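PDB 2DYO: autophagy protein 5 from Saccharomyces cerevisiae, which takes part in autophagic vesicle formation and cytoplasm-to-vacuole transport, and is required for selective autophagy of the nucleus and of mitochondria. Local coordinates for residues A[170-175]-A[189-194]. Numbering follows the deposited sequence.
Sequences VNEARK and IEISNK
K194 NZ donates a hydrogen bond to E172 OE1 at 2.7 Å, the shorter of two salt bridges that link helix segments 170-175 and 189-194. The ammonium group arrives from above the carboxylate, 38° out of its plane, and the two side chains cross at about a right angle. A bend at chi3 (56°) in the otherwise extended K194 chain turns its CE and NZ across the end of the glutamate. The second pair is long, with K175 NZ 3.6 Å from E190 OE1. K175 runs fully extended from its helix, which brings NZ to the neighbouring one, and the E190 chain is extended too.

Beside the charged pairs there is one apolar contact. I191 CD1 presses against the aliphatic part of E172, 3.5 Å from CG. E172 thus serves both kinds of contact, and an alanine here would probably leave K194 without its carboxylate mate and open a gap over the I191 methyl.

The contact joins the successive helices 170-182 and 185-195 of the alpha-helical bundle region of Atg5. Their segments cross steeply, at 119° between directions and with axes 10.2 Å apart, and long side chains at the surface make most of the contact. I191, the buried member, also packs on L168 and on F176 of helix 170-182, while A173 and S192 face helix 142-159 through F148 and W151, respectively.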
ATOM      1  N   VAL A 170      19.451 -14.444  -8.061  1.00 29.11           N
ATOM      2  CA  VAL A 170      18.145 -14.413  -8.698  1.00 29.73           C
ATOM      3  C   VAL A 170      17.097 -14.973  -7.743  1.00 30.24           C
ATOM      4  O   VAL A 170      16.060 -14.348  -7.525  1.00 29.58           O
ATOM      5  CB  VAL A 170      18.149 -15.223 -10.008  1.00 28.96           C
ATOM      6  CG1 VAL A 170      16.732 -15.356 -10.551  1.00 31.34           C
ATOM      7  CG2 VAL A 170      19.047 -14.533 -11.031  1.00 24.61           C
ATOM      8  N   ASN A 171      17.376 -16.133  -7.151  1.00 29.29           N
ATOM      9  CA  ASN A 171      16.432 -16.748  -6.218  1.00 30.09           C
ATOM     10  C   ASN A 171      16.216 -15.933  -4.943  1.00 30.36           C
ATOM     11  O   ASN A 171      15.168 -16.030  -4.302  1.00 26.85           O
ATOM     12  CB  ASN A 171      16.888 -18.161  -5.840  1.00 30.99           C
ATOM     13  CG  ASN A 171      16.853 -19.116  -7.018  1.00 33.88           C
ATOM     14  OD1 ASN A 171      16.220 -18.838  -8.036  1.00 32.48           O
ATOM     15  ND2 ASN A 171      17.526 -20.256  -6.880  1.00 30.94           N
ATOM     16  N   GLU A 172      17.207 -15.135  -4.566  1.00 30.16           N
ATOM     17  CA  GLU A 172      17.072 -14.320  -3.368  1.00 31.58           C
ATOM     18  C   GLU A 172      16.003 -13.258  -3.636  1.00 31.09           C
ATOM     19  O   GLU A 172      15.153 -12.979  -2.787  1.00 31.55           O
ATOM     20  CB  GLU A 172      18.417 -13.668  -3.030  1.00 35.12           C
ATOM     21  CG  GLU A 172      18.668 -13.529  -1.539  1.00 40.72           C
ATOM     22  CD  GLU A 172      20.142 -13.361  -1.203  1.00 43.79           C
ATOM     23  OE1 GLU A 172      20.474 -13.355   0.002  1.00 45.85           O
ATOM     24  OE2 GLU A 172      20.965 -13.238  -2.139  1.00 42.75           O
ATOM     25  N   ALA A 173      16.050 -12.687  -4.837  1.00 29.13           N
ATOM     26  CA  ALA A 173      15.095 -11.667  -5.254  1.00 30.21           C
ATOM     27  C   ALA A 173      13.690 -12.251  -5.362  1.00 29.18           C
ATOM     28  O   ALA A 173      12.711 -11.599  -5.008  1.00 27.72           O
ATOM     29  CB  ALA A 173      15.518 -11.078  -6.590  1.00 27.92           C
ATOM     30  N   ARG A 174      13.594 -13.480  -5.860  1.00 28.57           N
ATOM     31  CA  ARG A 174      12.302 -14.137  -6.004  1.00 29.20           C
ATOM     32  C   ARG A 174      11.737 -14.417  -4.630  1.00 28.43           C
ATOM     33  O   ARG A 174      10.536 -14.291  -4.399  1.00 27.69           O
ATOM     34  CB  ARG A 174      12.465 -15.450  -6.768  1.00 33.57           C
ATOM     35  CG  ARG A 174      13.398 -15.324  -7.932  1.00 39.16           C
ATOM     36  CD  ARG A 174      12.681 -15.392  -9.249  1.00 45.59           C
ATOM     37  NE  ARG A 174      12.536 -16.769  -9.701  1.00 49.58           N
ATOM     38  CZ  ARG A 174      12.545 -17.128 -10.979  1.00 53.28           C
ATOM     39  NH1 ARG A 174      12.691 -16.205 -11.920  1.00 54.42           N
ATOM     40  NH2 ARG A 174      12.427 -18.404 -11.318  1.00 55.51           N
ATOM     41  N   LYS A 175      12.623 -14.804  -3.719  1.00 26.31           N
ATOM     42  CA  LYS A 175      12.253 -15.117  -2.342  1.00 27.87           C
ATOM     43  C   LYS A 175      11.744 -13.848  -1.650  1.00 25.87           C
ATOM     44  O   LYS A 175      10.851 -13.898  -0.804  1.00 26.58           O
ATOM     45  CB  LYS A 175      13.481 -15.663  -1.604  1.00 29.52           C
ATOM     46  CG  LYS A 175      13.250 -16.132  -0.175  1.00 34.95           C
ATOM     47  CD  LYS A 175      14.587 -16.518   0.457  1.00 37.82           C
ATOM     48  CE  LYS A 175      14.427 -17.077   1.856  1.00 41.20           C
ATOM     49  NZ  LYS A 175      15.749 -17.418   2.461  1.00 43.32           N
ATOM     50  N   ILE A 189      12.133  -9.268   6.128  1.00 26.59           N
ATOM     51  CA  ILE A 189      13.076  -8.492   6.927  1.00 28.84           C
ATOM     52  C   ILE A 189      14.515  -8.809   6.526  1.00 30.44           C
ATOM     53  O   ILE A 189      15.362  -7.919   6.432  1.00 31.05           O
ATOM     54  CB  ILE A 189      12.906  -8.797   8.430  1.00 28.94           C
ATOM     55  CG1 ILE A 189      11.605  -8.173   8.946  1.00 30.44           C
ATOM     56  CG2 ILE A 189      14.119  -8.300   9.207  1.00 27.29           C
ATOM     57  CD1 ILE A 189      11.574  -6.653   8.868  1.00 27.63           C
ATOM     58  N   GLU A 190      14.783 -10.085   6.283  1.00 30.98           N
ATOM     59  CA  GLU A 190      16.115 -10.526   5.905  1.00 31.19           C
ATOM     60  C   GLU A 190      16.619  -9.853   4.640  1.00 30.62           C
ATOM     61  O   GLU A 190      17.703  -9.268   4.628  1.00 29.83           O
ATOM     62  CB  GLU A 190      16.130 -12.044   5.707  1.00 34.94           C
ATOM     63  CG  GLU A 190      17.518 -12.615   5.476  1.00 41.57           C
ATOM     64  CD  GLU A 190      17.504 -14.119   5.283  1.00 46.61           C
ATOM     65  OE1 GLU A 190      17.293 -14.579   4.139  1.00 48.43           O
ATOM     66  OE2 GLU A 190      17.689 -14.842   6.286  1.00 48.97           O
ATOM     67  N   ILE A 191      15.833  -9.927   3.572  1.00 28.10           N
ATOM     68  CA  ILE A 191      16.258  -9.335   2.311  1.00 28.41           C
ATOM     69  C   ILE A 191      16.212  -7.807   2.284  1.00 27.90           C
ATOM     70  O   ILE A 191      17.144  -7.170   1.787  1.00 28.39           O
ATOM     71  CB  ILE A 191      15.432  -9.890   1.129  1.00 29.20           C
ATOM     72  CG1 ILE A 191      15.507 -11.417   1.120  1.00 31.01           C
ATOM     73  CG2 ILE A 191      15.976  -9.360  -0.186  1.00 29.96           C
ATOM     74  CD1 ILE A 191      16.915 -11.958   1.014  1.00 34.82           C
ATOM     75  N   SER A 192      15.146  -7.212   2.815  1.00 27.83           N
ATOM     76  CA  SER A 192      15.046  -5.752   2.805  1.00 28.27           C
ATOM     77  C   SER A 192      16.226  -5.121   3.538  1.00 29.03           C
ATOM     78  O   SER A 192      16.781  -4.111   3.095  1.00 28.91           O
ATOM     79  CB  SER A 192      13.710  -5.286   3.413  1.00 26.66           C
ATOM     80  OG  SER A 192      13.511  -5.767   4.733  1.00 24.45           O
ATOM     81  N   ASN A 193      16.628  -5.725   4.650  1.00 30.45           N
ATOM     82  CA  ASN A 193      17.761  -5.207   5.408  1.00 33.42           C
ATOM     83  C   ASN A 193      19.065  -5.334   4.620  1.00 33.48           C
ATOM     84  O   ASN A 193      19.923  -4.456   4.685  1.00 32.76           O
ATOM     85  CB  ASN A 193      17.871  -5.933   6.749  1.00 35.12           C
ATOM     86  CG  ASN A 193      16.907  -5.383   7.787  1.00 37.30           C
ATOM     87  OD1 ASN A 193      16.687  -5.990   8.833  1.00 40.33           O
ATOM     88  ND2 ASN A 193      16.333  -4.217   7.500  1.00 37.90           N
ATOM     89  N   LYS A 194      19.202  -6.420   3.866  1.00 34.80           N
ATOM     90  CA  LYS A 194      20.395  -6.652   3.055  1.00 36.29           C
ATOM     91  C   LYS A 194      20.581  -5.586   1.989  1.00 36.17           C
ATOM     92  O   LYS A 194      21.710  -5.228   1.655  1.00 35.27           O
ATOM     93  CB  LYS A 194      20.327  -8.008   2.347  1.00 39.23           C
ATOM     94  CG  LYS A 194      20.532  -9.216   3.224  1.00 43.26           C
ATOM     95  CD  LYS A 194      20.788 -10.451   2.364  1.00 45.04           C
ATOM     96  CE  LYS A 194      21.978 -10.232   1.431  1.00 46.33           C
ATOM     97  NZ  LYS A 194      22.334 -11.458   0.660  1.00 47.99           N
TER